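Local coordinates for protein manganese lipoxygenase (Gaeumannomyces graminis, PDB 5FX8) that uses a catalytic manganese ion to oxygenate linoleic and alpha-linolenic acids to their 11S- and 13R-hydroperoxides, at residues P313-G316 and V317-L321; L467-V470 and A471-G475; A562-G565 and P566-A570; A414-D417 and S418-A422. All coordinates share one frame; numbering follows the deposited sequence.

Contact 1: P313-G316 and V317-L321; sequences PVMG and VLNRL
M315 brings its terminal methyl obliquely against the oxygen end of the N319 side-chain amide, one helical turn further on, with CE 3.4 Å from N319 OD1 and 3.9 Å from N319 CG. The thioether is folded rather than extended: chi1 of -169° sets CG trans to the backbone N, and bends at chi2 and chi3 then carry the methyl forward along the helix to N319. The amide itself is held from outside the turn, since N319 OD1 is hydrogen-bonded to NE2 of H301 on helix 268-305. The same methyl also reaches L318, CE lying 4.3 Å from L318 CB. One i to i+4 step round the helix, V314 and L318 meet through branch ends, V314 CG1 being 4.3 Å from L318 CD1. Both pairs ride on regular alpha-helical geometry in the short helix 313-321, a member of the mainly helical lipoxygenase fold. Its i to i+4 bonds include L318 N to V314 O at 2.9 Å, with an N-H...O angle of 164°, and N319 N to M315 O, also 2.9 Å. P313 occupies the first helical position, and its carbonyl O accepts V317 N at 3.2 Å. Different faces of the helix meet different neighbours: M315 and L318 pack on helix 268-305, V314 and L321 on helix 460-481, and P313 and V317 on F415 of helix 396-420. R320 extends toward the backbone carbonyls of D553 and A554, which accept from its guanidinium group.

Contact 2: L467-V470 and A471-G475; sequences LTHV and AWITG
H469 presents one ring face to I473 and lies obliquely to W472, so a single imidazole meets the residues three and four positions further along the helix. I473 CD1 stands 3.9 Å from the imidazole centroid, 30° off the ring normal, which makes this a CH-pi contact over the face. The methyl is displaced toward NE2, its nearest ring atom at 3.5 Å. Two torsions bring the groups together: H469 CG is trans to its backbone N (chi1 -171°), turning the ring along the helix, while I473 sends CG1 back beside its own N. Toward W472 the relation is different. The imidazole and the five-membered indole ring have centroids 5.8 Å apart and planes inclined at 36°, neither stacked nor edge-to-face; W472 CD1 approaches H469 ND1 to 3.9 Å, with the nitrogen near the indole plane. F369 and Y373 each form an edge-to-face pair with the imidazole from other parts of the chain.

Regular i to i+4 bonds carry these side chains, including A471 N to L467 O at 3.0 Å and I473 N to H469 O, also 3.0 Å. A wider pi-type turn follows at 473-475, where T474 OG1 is hydrogen-bonded to the carbonyl O of F614 in the C-terminal segment. Helix 460-481 goes on to supply the manganese ligand H478, and the side chain of I473 lies about 5 Å from that of H478 and about 9 Å from the metal. Aromatic and CH-pi packing round H469, not a ligand, is consistent with a packing surface behind the metal ligands.

Contact 3: A562-G565 and P566-A570; sequences AGNG and PGYAA
N564 packs along Y568, with its ND2 over one face of the tyrosine ring. The contact begins at the base, with N564 CB 3.5 Å from both CB and CG of the tyrosine, and continues outward to N564 ND2, which lies 3.8 Å from CD2 and CE2 toward the rim. Amide and ring planes are only 15° apart, so the two flat groups run nearly parallel. The asparagine has an unstaggered first torsion, and its ND2 is hydrogen-bonded to the carbonyl O of L560. Y568 has CG trans to its backbone N (chi1 -178°), which swings the ring back toward N564. Between these residues the chain passes from helix 558-563 to helix 566-587: G565 is the N-cap of the second helix, followed by P566 as its first residue. With phi at 111°, G565 adopts a conformation in which a CB would collide with the preceding carbonyl O. Its own carbonyl O takes two weak bonds from the first turn, Y568 N at 2.9 Å and A569 N at 3.5 Å. Y568 reaches inward, where its hydroxyl is hydrogen-bonded to the carbonyl O of F555 and its ring meets F411 edge-to-face.

Contact 4: A414-D417 and S418-A422; sequences AFVD and STYGA
With chi1 at 166°, F415 places CG trans to the backbone N and turns its ring along the helix, while T419, at -63°, holds OG1 beside its own N; together these torsions set the hydroxyl over one face of the phenyl ring. T419 OG1 comes within 3.6 Å of F415 CE1. The same hydroxyl donates to the carbonyl O of F415 at 3.0 Å, and that oxygen also accepts T419 N. The two donors arrive from opposite faces of the carbonyl plane, so F415 O is gripped twice, and the OG1 bond helps hold the threonine's chi1. Further along, Y420 turns a ring edge to the backbone: CD2 lies 3.3 Å from V416 O, with the oxygen in the ring plane, and meets V416 CG1 at 3.8 Å. T419 CG2 lies over one face of that ring, offset toward its rim. The tyrosine hydroxyl is hydrogen-bonded to D433 OD2, and D417 OD1 forms a salt bridge with R460 at the start of helix 460-481. Helix 396-420 closes here: G421 N still bonds to D417 O at 2.7 Å, but G421 itself has left helical angles with a positive phi of 67°. A glycine in that conformation just past the last turn is characteristic of a helix C-terminus, here the surface end of helix 396-420 in the lipoxygenase fold.

Contact 2 lies deepest, its centre about 12 Å from that of the chain, and adjoins the metal site; contact 1 is also buried, contact 4 partly so, and contact 3 is at the surface. Contact 1 touches all three others, reaching contact 3 through V317 against Y568. F415 of contact 4 in turn meets Y568 and L467, while contacts 2 and 3 remain about 9 Å apart at their nearest atoms. Mid-helix, contact 2 relies on ring and methyl packing; at the helix ends, contacts 3 and 4 add glycines with positive phi, and D417 of contact 4 pairs outward with R460.

Contact 1: P313-G316 and V317-L321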
ATOM      1  N   PRO A 313       5.702  26.455   6.626  1.00  9.76           N
ATOM      2  CA  PRO A 313       4.789  25.421   7.172  1.00 10.66           C
ATOM      3  C   PRO A 313       4.147  24.516   6.128  1.00  7.03           C
ATOM      4  O   PRO A 313       3.867  23.332   6.395  1.00  7.85           O
ATOM      5  CB  PRO A 313       3.742  26.266   7.915  1.00  9.16           C
ATOM      6  CG  PRO A 313       4.471  27.515   8.249  1.00  9.61           C
ATOM      7  CD  PRO A 313       5.366  27.801   7.110  1.00  8.81           C
ATOM      8  N   VAL A 314       3.901  25.045   4.942  1.00  7.07           N
ATOM      9  CA  VAL A 314       3.330  24.226   3.886  1.00  7.53           C
ATOM     10  C   VAL A 314       4.360  23.224   3.365  1.00 12.27           C
ATOM     11  O   VAL A 314       4.018  22.085   3.032  1.00 13.44           O
ATOM     12  CB  VAL A 314       2.773  25.117   2.768  1.00  6.78           C
ATOM     13  CG1 VAL A 314       2.290  24.279   1.660  1.00  7.93           C
ATOM     14  CG2 VAL A 314       1.646  25.928   3.289  1.00  6.63           C
ATOM     15  N   MET A 315       5.635  23.623   3.317  1.00  7.55           N
ATOM     16  CA  MET A 315       6.695  22.706   2.932  1.00  7.84           C
ATOM     17  C   MET A 315       6.759  21.523   3.867  1.00  7.57           C
ATOM     18  O   MET A 315       6.973  20.396   3.424  1.00 23.38           O
ATOM     19  CB  MET A 315       8.049  23.416   2.915  1.00  8.49           C
ATOM     20  CG  MET A 315       9.183  22.612   2.265  1.00  9.15           C
ATOM     21  SD  MET A 315       8.895  22.415   0.504  1.00  9.97           S
ATOM     22  CE  MET A 315       8.437  20.710   0.355  1.00 10.48           C
ATOM     23  N   GLY A 316       6.584  21.760   5.163  1.00  7.61           N
ATOM     24  CA  GLY A 316       6.626  20.672   6.124  1.00  8.33           C
ATOM     25  C   GLY A 316       5.463  19.711   5.989  1.00  7.47           C
ATOM     26  O   GLY A 316       5.642  18.497   6.092  1.00 19.52           O
ATOM     27  N   VAL A 317       4.260  20.227   5.735  1.00  7.73           N
ATOM     28  CA  VAL A 317       3.143  19.311   5.528  1.00  8.91           C
ATOM     29  C   VAL A 317       3.287  18.547   4.195  1.00  7.77           C
ATOM     30  O   VAL A 317       2.979  17.347   4.111  1.00 19.86           O
ATOM     31  CB  VAL A 317       1.830  20.097   5.650  1.00  6.18           C
ATOM     32  CG1 VAL A 317       0.634  19.313   5.203  1.00  5.88           C
ATOM     33  CG2 VAL A 317       1.659  20.478   7.072  1.00  8.47           C
ATOM     34  N   LEU A 318       3.779  19.205   3.143  1.00 12.95           N
ATOM     35  CA  LEU A 318       3.973  18.488   1.891  1.00  6.40           C
ATOM     36  C   LEU A 318       5.035  17.408   2.036  1.00 12.08           C
ATOM     37  O   LEU A 318       4.844  16.283   1.568  1.00  6.72           O
ATOM     38  CB  LEU A 318       4.338  19.450   0.771  1.00  6.15           C
ATOM     39  CG  LEU A 318       3.206  20.288   0.198  1.00  6.18           C
ATOM     40  CD1 LEU A 318       3.779  21.143  -0.860  1.00  8.29           C
ATOM     41  CD2 LEU A 318       2.131  19.461  -0.379  1.00  4.83           C
ATOM     42  N   ASN A 319       6.145  17.719   2.706  1.00 11.56           N
ATOM     43  CA  ASN A 319       7.139  16.687   2.985  1.00  6.77           C
ATOM     44  C   ASN A 319       6.530  15.533   3.731  1.00  6.98           C
ATOM     45  O   ASN A 319       6.817  14.377   3.431  1.00 16.26           O
ATOM     46  CB  ASN A 319       8.302  17.234   3.792  1.00  9.17           C
ATOM     47  CG  ASN A 319       9.248  17.919   2.944  1.00 10.19           C
ATOM     48  OD1 ASN A 319       9.189  17.726   1.750  1.00  7.79           O
ATOM     49  ND2 ASN A 319      10.087  18.771   3.501  1.00  6.53           N
ATOM     50  N   ARG A 320       5.713  15.822   4.730  1.00  9.36           N
ATOM     51  CA  ARG A 320       5.083  14.733   5.458  1.00  6.98           C
ATOM     52  C   ARG A 320       4.231  13.867   4.540  1.00  5.86           C
ATOM     53  O   ARG A 320       4.296  12.644   4.607  1.00  5.97           O
ATOM     54  CB  ARG A 320       4.250  15.285   6.603  1.00  5.95           C
ATOM     55  CG  ARG A 320       3.419  14.230   7.253  1.00  5.74           C
ATOM     56  CD  ARG A 320       4.264  13.485   8.200  1.00  6.30           C
ATOM     57  NE  ARG A 320       3.518  12.587   9.051  1.00  6.29           N
ATOM     58  CZ  ARG A 320       4.077  11.740   9.898  1.00  6.06           C
ATOM     59  NH1 ARG A 320       5.387  11.692  10.021  1.00  6.32           N
ATOM     60  NH2 ARG A 320       3.324  10.971  10.645  1.00  6.42           N
ATOM     61  N   LEU A 321       3.429  14.479   3.674  1.00  6.04           N
ATOM     62  CA  LEU A 321       2.546  13.673   2.835  1.00  6.77           C
ATOM     63  C   LEU A 321       3.306  12.918   1.745  1.00  6.62           C
ATOM     64  O   LEU A 321       2.825  11.897   1.267  1.00  6.47           O
ATOM     65  CB  LEU A 321       1.473  14.547   2.186  1.00  7.25           C
ATOM     66  CG  LEU A 321       0.442  15.265   3.035  1.00  4.81           C
ATOM     67  CD1 LEU A 321      -0.157  16.288   2.163  1.00  4.74           C
ATOM     68  CD2 LEU A 321      -0.589  14.311   3.467  1.00  5.40           C
TER

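Contact 2: L467-V470 and A471-G475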
ATOM      1  N   LEU A 467      -3.897  21.549  -1.009  1.00  9.43           N
ATOM      2  CA  LEU A 467      -3.443  20.717   0.100  1.00  9.13           C
ATOM      3  C   LEU A 467      -4.410  19.570   0.392  1.00  7.43           C
ATOM      4  O   LEU A 467      -3.982  18.454   0.721  1.00 12.07           O
ATOM      5  CB  LEU A 467      -3.228  21.584   1.333  1.00  8.83           C
ATOM      6  CG  LEU A 467      -2.288  22.773   1.154  1.00  9.89           C
ATOM      7  CD1 LEU A 467      -2.061  23.529   2.440  1.00  7.01           C
ATOM      8  CD2 LEU A 467      -0.956  22.314   0.576  1.00 10.21           C
ATOM      9  N   THR A 468      -5.712  19.814   0.256  1.00  7.97           N
ATOM     10  CA  THR A 468      -6.682  18.741   0.409  1.00  9.05           C
ATOM     11  C   THR A 468      -6.506  17.673  -0.659  1.00 15.40           C
ATOM     12  O   THR A 468      -6.541  16.475  -0.366  1.00  7.44           O
ATOM     13  CB  THR A 468      -8.084  19.312   0.362  1.00  8.25           C
ATOM     14  OG1 THR A 468      -8.146  20.390   1.277  1.00  9.37           O
ATOM     15  CG2 THR A 468      -9.072  18.296   0.794  1.00  7.28           C
ATOM     16  N   HIS A 469      -6.314  18.087  -1.896  1.00  7.98           N
ATOM     17  CA  HIS A 469      -6.188  17.118  -2.961  1.00 13.38           C
ATOM     18  C   HIS A 469      -4.902  16.310  -2.824  1.00  8.67           C
ATOM     19  O   HIS A 469      -4.885  15.115  -3.129  1.00  9.65           O
ATOM     20  CB  HIS A 469      -6.261  17.837  -4.295  1.00  8.05           C
ATOM     21  CG  HIS A 469      -6.366  16.917  -5.451  1.00  7.86           C
ATOM     22  ND1 HIS A 469      -7.389  16.012  -5.585  1.00  8.23           N
ATOM     23  CD2 HIS A 469      -5.555  16.732  -6.512  1.00 13.81           C
ATOM     24  CE1 HIS A 469      -7.211  15.315  -6.689  1.00  8.81           C
ATOM     25  NE2 HIS A 469      -6.105  15.734  -7.271  1.00 11.05           N
ATOM     26  N   VAL A 470      -3.820  16.924  -2.346  1.00  8.97           N
ATOM     27  CA  VAL A 470      -2.617  16.128  -2.171  1.00  6.40           C
ATOM     28  C   VAL A 470      -2.813  15.116  -1.056  1.00  8.93           C
ATOM     29  O   VAL A 470      -2.555  13.921  -1.238  1.00 18.28           O
ATOM     30  CB  VAL A 470      -1.374  16.992  -1.923  1.00  6.42           C
ATOM     31  CG1 VAL A 470      -0.233  16.063  -1.654  1.00  6.00           C
ATOM     32  CG2 VAL A 470      -1.060  17.821  -3.120  1.00  5.85           C
ATOM     33  N   ALA A 471      -3.300  15.562   0.106  1.00  6.33           N
ATOM     34  CA  ALA A 471      -3.511  14.599   1.176  1.00  7.97           C
ATOM     35  C   ALA A 471      -4.477  13.505   0.738  1.00  5.28           C
ATOM     36  O   ALA A 471      -4.322  12.351   1.133  1.00  6.99           O
ATOM     37  CB  ALA A 471      -3.992  15.294   2.449  1.00  3.79           C
ATOM     38  N   TRP A 472      -5.451  13.843  -0.109  1.00  5.83           N
ATOM     39  CA  TRP A 472      -6.466  12.889  -0.521  1.00  9.69           C
ATOM     40  C   TRP A 472      -5.870  11.844  -1.459  1.00 11.22           C
ATOM     41  O   TRP A 472      -6.197  10.661  -1.366  1.00 10.69           O
ATOM     42  CB  TRP A 472      -7.656  13.631  -1.163  1.00  6.02           C
ATOM     43  CG  TRP A 472      -8.389  12.779  -2.135  1.00  7.73           C
ATOM     44  CD1 TRP A 472      -8.353  12.879  -3.491  1.00  6.31           C
ATOM     45  CD2 TRP A 472      -9.188  11.624  -1.840  1.00  9.04           C
ATOM     46  NE1 TRP A 472      -9.084  11.875  -4.054  1.00  6.33           N
ATOM     47  CE2 TRP A 472      -9.603  11.086  -3.062  1.00  5.67           C
ATOM     48  CE3 TRP A 472      -9.580  10.989  -0.662  1.00  6.12           C
ATOM     49  CZ2 TRP A 472     -10.393   9.963  -3.137  1.00  5.47           C
ATOM     50  CZ3 TRP A 472     -10.360   9.874  -0.749  1.00  6.04           C
ATOM     51  CH2 TRP A 472     -10.751   9.367  -1.965  1.00  5.96           C
ATOM     52  N   ILE A 473      -4.948  12.253  -2.323  1.00  7.47           N
ATOM     53  CA  ILE A 473      -4.224  11.292  -3.136  1.00  6.18           C
ATOM     54  C   ILE A 473      -3.373  10.380  -2.265  1.00 13.01           C
ATOM     55  O   ILE A 473      -3.414   9.154  -2.403  1.00  6.39           O
ATOM     56  CB  ILE A 473      -3.379  12.020  -4.185  1.00  9.65           C
ATOM     57  CG1 ILE A 473      -4.278  12.627  -5.240  1.00  6.81           C
ATOM     58  CG2 ILE A 473      -2.407  11.078  -4.864  1.00  5.46           C
ATOM     59  CD1 ILE A 473      -3.531  13.630  -6.052  1.00  7.99           C
ATOM     60  N   THR A 474      -2.601  10.939  -1.352  1.00 18.76           N
ATOM     61  CA  THR A 474      -1.686  10.013  -0.710  1.00  7.13           C
ATOM     62  C   THR A 474      -2.364   9.171   0.349  1.00 10.77           C
ATOM     63  O   THR A 474      -1.879   8.086   0.657  1.00 10.47           O
ATOM     64  CB  THR A 474      -0.461  10.729  -0.114  1.00  9.91           C
ATOM     65  OG1 THR A 474      -0.812  11.460   1.061  1.00  7.23           O
ATOM     66  CG2 THR A 474       0.128  11.650  -1.121  1.00  5.21           C
ATOM     67  N   GLY A 475      -3.488   9.603   0.885  1.00 10.22           N
ATOM     68  CA  GLY A 475      -4.021   8.821   1.975  1.00  7.15           C
ATOM     69  C   GLY A 475      -5.354   8.208   1.643  1.00  7.62           C
ATOM     70  O   GLY A 475      -5.990   7.619   2.506  1.00 10.55           O
TER

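Contact 3: A562-G565 and P566-A570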
ATOM      1  N   ALA A 562       5.590  20.237  16.945  1.00 13.99           N
ATOM      2  CA  ALA A 562       6.475  21.098  17.703  1.00 14.75           C
ATOM      3  C   ALA A 562       6.812  22.399  16.987  1.00 15.10           C
ATOM      4  O   ALA A 562       7.185  23.374  17.646  1.00 18.02           O
ATOM      5  CB  ALA A 562       7.759  20.362  18.041  1.00 12.39           C
ATOM      6  N   GLY A 563       6.677  22.457  15.678  1.00 13.39           N
ATOM      7  CA  GLY A 563       7.165  23.620  14.992  1.00 13.91           C
ATOM      8  C   GLY A 563       6.113  24.455  14.312  1.00 15.04           C
ATOM      9  O   GLY A 563       6.465  25.446  13.686  1.00 20.39           O
ATOM     10  N   ASN A 564       4.831  24.105  14.437  1.00 16.03           N
ATOM     11  CA  ASN A 564       3.787  24.767  13.668  1.00 15.92           C
ATOM     12  C   ASN A 564       2.859  25.698  14.445  1.00 21.70           C
ATOM     13  O   ASN A 564       2.285  26.599  13.832  1.00 29.75           O
ATOM     14  CB  ASN A 564       2.937  23.732  12.941  1.00 13.38           C
ATOM     15  CG  ASN A 564       3.394  23.517  11.505  1.00 13.95           C
ATOM     16  OD1 ASN A 564       3.457  24.455  10.713  1.00 16.77           O
ATOM     17  ND2 ASN A 564       3.756  22.285  11.183  1.00 12.93           N
ATOM     18  N   GLY A 565       2.673  25.547  15.745  1.00 15.40           N
ATOM     19  CA  GLY A 565       1.813  26.497  16.412  1.00 15.78           C
ATOM     20  C   GLY A 565       0.521  25.885  16.888  1.00 12.31           C
ATOM     21  O   GLY A 565       0.069  24.875  16.366  1.00 13.95           O
ATOM     22  N   PRO A 566      -0.099  26.495  17.896  1.00 12.98           N
ATOM     23  CA  PRO A 566      -1.225  25.835  18.583  1.00 13.72           C
ATOM     24  C   PRO A 566      -2.363  25.428  17.676  1.00 12.69           C
ATOM     25  O   PRO A 566      -2.942  24.347  17.854  1.00 24.06           O
ATOM     26  CB  PRO A 566      -1.676  26.901  19.589  1.00 12.94           C
ATOM     27  CG  PRO A 566      -0.495  27.710  19.814  1.00 12.43           C
ATOM     28  CD  PRO A 566       0.227  27.786  18.511  1.00 13.63           C
ATOM     29  N   GLY A 567      -2.705  26.291  16.719  1.00 13.67           N
ATOM     30  CA  GLY A 567      -3.765  25.977  15.783  1.00  9.96           C
ATOM     31  C   GLY A 567      -3.504  24.710  14.996  1.00 11.47           C
ATOM     32  O   GLY A 567      -4.432  23.948  14.722  1.00 16.81           O
ATOM     33  N   TYR A 568      -2.238  24.452  14.643  1.00  9.81           N
ATOM     34  CA  TYR A 568      -1.914  23.197  13.974  1.00  9.72           C
ATOM     35  C   TYR A 568      -2.277  22.005  14.851  1.00 12.02           C
ATOM     36  O   TYR A 568      -2.870  21.034  14.371  1.00 17.69           O
ATOM     37  CB  TYR A 568      -0.436  23.152  13.572  1.00 10.44           C
ATOM     38  CG  TYR A 568      -0.073  21.898  12.825  1.00  9.46           C
ATOM     39  CD1 TYR A 568       0.194  20.736  13.513  1.00  9.82           C
ATOM     40  CD2 TYR A 568      -0.020  21.863  11.434  1.00  9.18           C
ATOM     41  CE1 TYR A 568       0.482  19.578  12.859  1.00  9.16           C
ATOM     42  CE2 TYR A 568       0.273  20.698  10.770  1.00  8.19           C
ATOM     43  CZ  TYR A 568       0.526  19.562  11.501  1.00  8.88           C
ATOM     44  OH  TYR A 568       0.838  18.371  10.929  1.00 13.20           O
ATOM     45  N   ALA A 569      -1.958  22.068  16.150  1.00  9.91           N
ATOM     46  CA  ALA A 569      -2.185  20.910  17.007  1.00  9.37           C
ATOM     47  C   ALA A 569      -3.664  20.715  17.312  1.00 14.50           C
ATOM     48  O   ALA A 569      -4.124  19.574  17.479  1.00  8.42           O
ATOM     49  CB  ALA A 569      -1.377  21.037  18.287  1.00  7.98           C
ATOM     50  N   ALA A 570      -4.428  21.803  17.353  1.00  9.59           N
ATOM     51  CA  ALA A 570      -5.865  21.663  17.518  1.00  9.61           C
ATOM     52  C   ALA A 570      -6.500  21.072  16.267  1.00 11.42           C
ATOM     53  O   ALA A 570      -7.413  20.241  16.359  1.00 15.35           O
ATOM     54  CB  ALA A 570      -6.485  23.015  17.862  1.00  9.54           C
TER

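Contact 4: A414-D417 and S418-A422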
ATOM      1  N   ALA A 414      -8.284  24.556   8.783  1.00 12.22           N
ATOM      2  CA  ALA A 414      -7.756  25.087  10.028  1.00 12.61           C
ATOM      3  C   ALA A 414      -6.251  25.315   9.947  1.00 12.08           C
ATOM      4  O   ALA A 414      -5.743  26.246  10.564  1.00 15.86           O
ATOM      5  CB  ALA A 414      -8.112  24.176  11.191  1.00  8.87           C
ATOM      6  N   PHE A 415      -5.529  24.505   9.179  1.00 13.24           N
ATOM      7  CA  PHE A 415      -4.089  24.681   9.056  1.00 11.29           C
ATOM      8  C   PHE A 415      -3.750  25.967   8.322  1.00 12.31           C
ATOM      9  O   PHE A 415      -2.841  26.694   8.730  1.00 13.65           O
ATOM     10  CB  PHE A 415      -3.480  23.461   8.356  1.00 10.13           C
ATOM     11  CG  PHE A 415      -2.080  23.668   7.877  1.00  9.69           C
ATOM     12  CD1 PHE A 415      -1.053  23.878   8.766  1.00 10.14           C
ATOM     13  CD2 PHE A 415      -1.789  23.647   6.541  1.00  9.40           C
ATOM     14  CE1 PHE A 415       0.214  24.079   8.340  1.00  8.71           C
ATOM     15  CE2 PHE A 415      -0.490  23.833   6.100  1.00  8.48           C
ATOM     16  CZ  PHE A 415       0.502  24.053   7.002  1.00  8.93           C
ATOM     17  N   VAL A 416      -4.478  26.267   7.247  1.00 12.36           N
ATOM     18  CA  VAL A 416      -4.234  27.481   6.482  1.00 13.02           C
ATOM     19  C   VAL A 416      -4.627  28.699   7.294  1.00 15.49           C
ATOM     20  O   VAL A 416      -3.876  29.676   7.358  1.00 15.78           O
ATOM     21  CB  VAL A 416      -4.970  27.431   5.132  1.00 13.39           C
ATOM     22  CG1 VAL A 416      -4.875  28.754   4.402  1.00 14.81           C
ATOM     23  CG2 VAL A 416      -4.373  26.382   4.282  1.00 11.45           C
ATOM     24  N   ASP A 417      -5.784  28.645   7.965  1.00 15.53           N
ATOM     25  CA  ASP A 417      -6.161  29.756   8.830  1.00 18.53           C
ATOM     26  C   ASP A 417      -5.147  29.953   9.953  1.00 16.84           C
ATOM     27  O   ASP A 417      -4.815  31.083  10.300  1.00 18.64           O
ATOM     28  CB  ASP A 417      -7.560  29.550   9.405  1.00 19.40           C
ATOM     29  CG  ASP A 417      -8.671  29.661   8.358  1.00 25.28           C
ATOM     30  OD1 ASP A 417      -8.512  30.308   7.292  1.00 27.50           O
ATOM     31  OD2 ASP A 417      -9.734  29.071   8.628  1.00 26.54           O
ATOM     32  N   SER A 418      -4.617  28.874  10.510  1.00 15.96           N
ATOM     33  CA  SER A 418      -3.622  29.037  11.563  1.00 15.38           C
ATOM     34  C   SER A 418      -2.338  29.672  11.032  1.00 17.46           C
ATOM     35  O   SER A 418      -1.692  30.466  11.724  1.00 18.83           O
ATOM     36  CB  SER A 418      -3.343  27.685  12.214  1.00 15.16           C
ATOM     37  OG  SER A 418      -2.095  27.675  12.903  1.00 18.65           O
ATOM     38  N   THR A 419      -1.953  29.345   9.806  1.00 17.59           N
ATOM     39  CA  THR A 419      -0.704  29.871   9.270  1.00 17.38           C
ATOM     40  C   THR A 419      -0.820  31.326   8.841  1.00 17.23           C
ATOM     41  O   THR A 419       0.120  32.100   9.012  1.00 17.77           O
ATOM     42  CB  THR A 419      -0.276  29.003   8.096  1.00 15.08           C
ATOM     43  OG1 THR A 419      -0.033  27.699   8.586  1.00 13.43           O
ATOM     44  CG2 THR A 419       0.946  29.545   7.410  1.00 16.29           C
ATOM     45  N   TYR A 420      -1.949  31.699   8.262  1.00 18.24           N
ATOM     46  CA  TYR A 420      -2.128  33.006   7.666  1.00 20.61           C
ATOM     47  C   TYR A 420      -3.024  33.933   8.470  1.00 24.33           C
ATOM     48  O   TYR A 420      -3.106  35.117   8.141  1.00 25.55           O
ATOM     49  CB  TYR A 420      -2.699  32.849   6.262  1.00 18.95           C
ATOM     50  CG  TYR A 420      -1.742  32.195   5.324  1.00 16.74           C
ATOM     51  CD1 TYR A 420      -0.777  32.937   4.692  1.00 16.05           C
ATOM     52  CD2 TYR A 420      -1.807  30.829   5.062  1.00 16.25           C
ATOM     53  CE1 TYR A 420       0.097  32.360   3.831  1.00 16.37           C
ATOM     54  CE2 TYR A 420      -0.931  30.234   4.206  1.00 15.11           C
ATOM     55  CZ  TYR A 420       0.025  31.011   3.589  1.00 16.15           C
ATOM     56  OH  TYR A 420       0.926  30.471   2.727  1.00 11.99           O
ATOM     57  N   GLY A 421      -3.739  33.409   9.456  1.00 25.01           N
ATOM     58  CA  GLY A 421      -4.429  34.175  10.469  1.00 31.29           C
ATOM     59  C   GLY A 421      -5.598  35.043  10.081  1.00 40.43           C
ATOM     60  O   GLY A 421      -5.542  36.251  10.323  1.00 55.80           O
ATOM     61  N   ALA A 422      -6.667  34.482   9.518  1.00 40.51           N
ATOM     62  CA  ALA A 422      -7.884  35.285   9.340  1.00 50.64           C
ATOM     63  C   ALA A 422      -9.078  34.400   9.019  1.00 52.98           C
ATOM     64  O   ALA A 422      -9.249  33.344   9.631  1.00 54.17           O
ATOM     65  CB  ALA A 422      -7.724  36.358   8.251  1.00 51.57           C
TER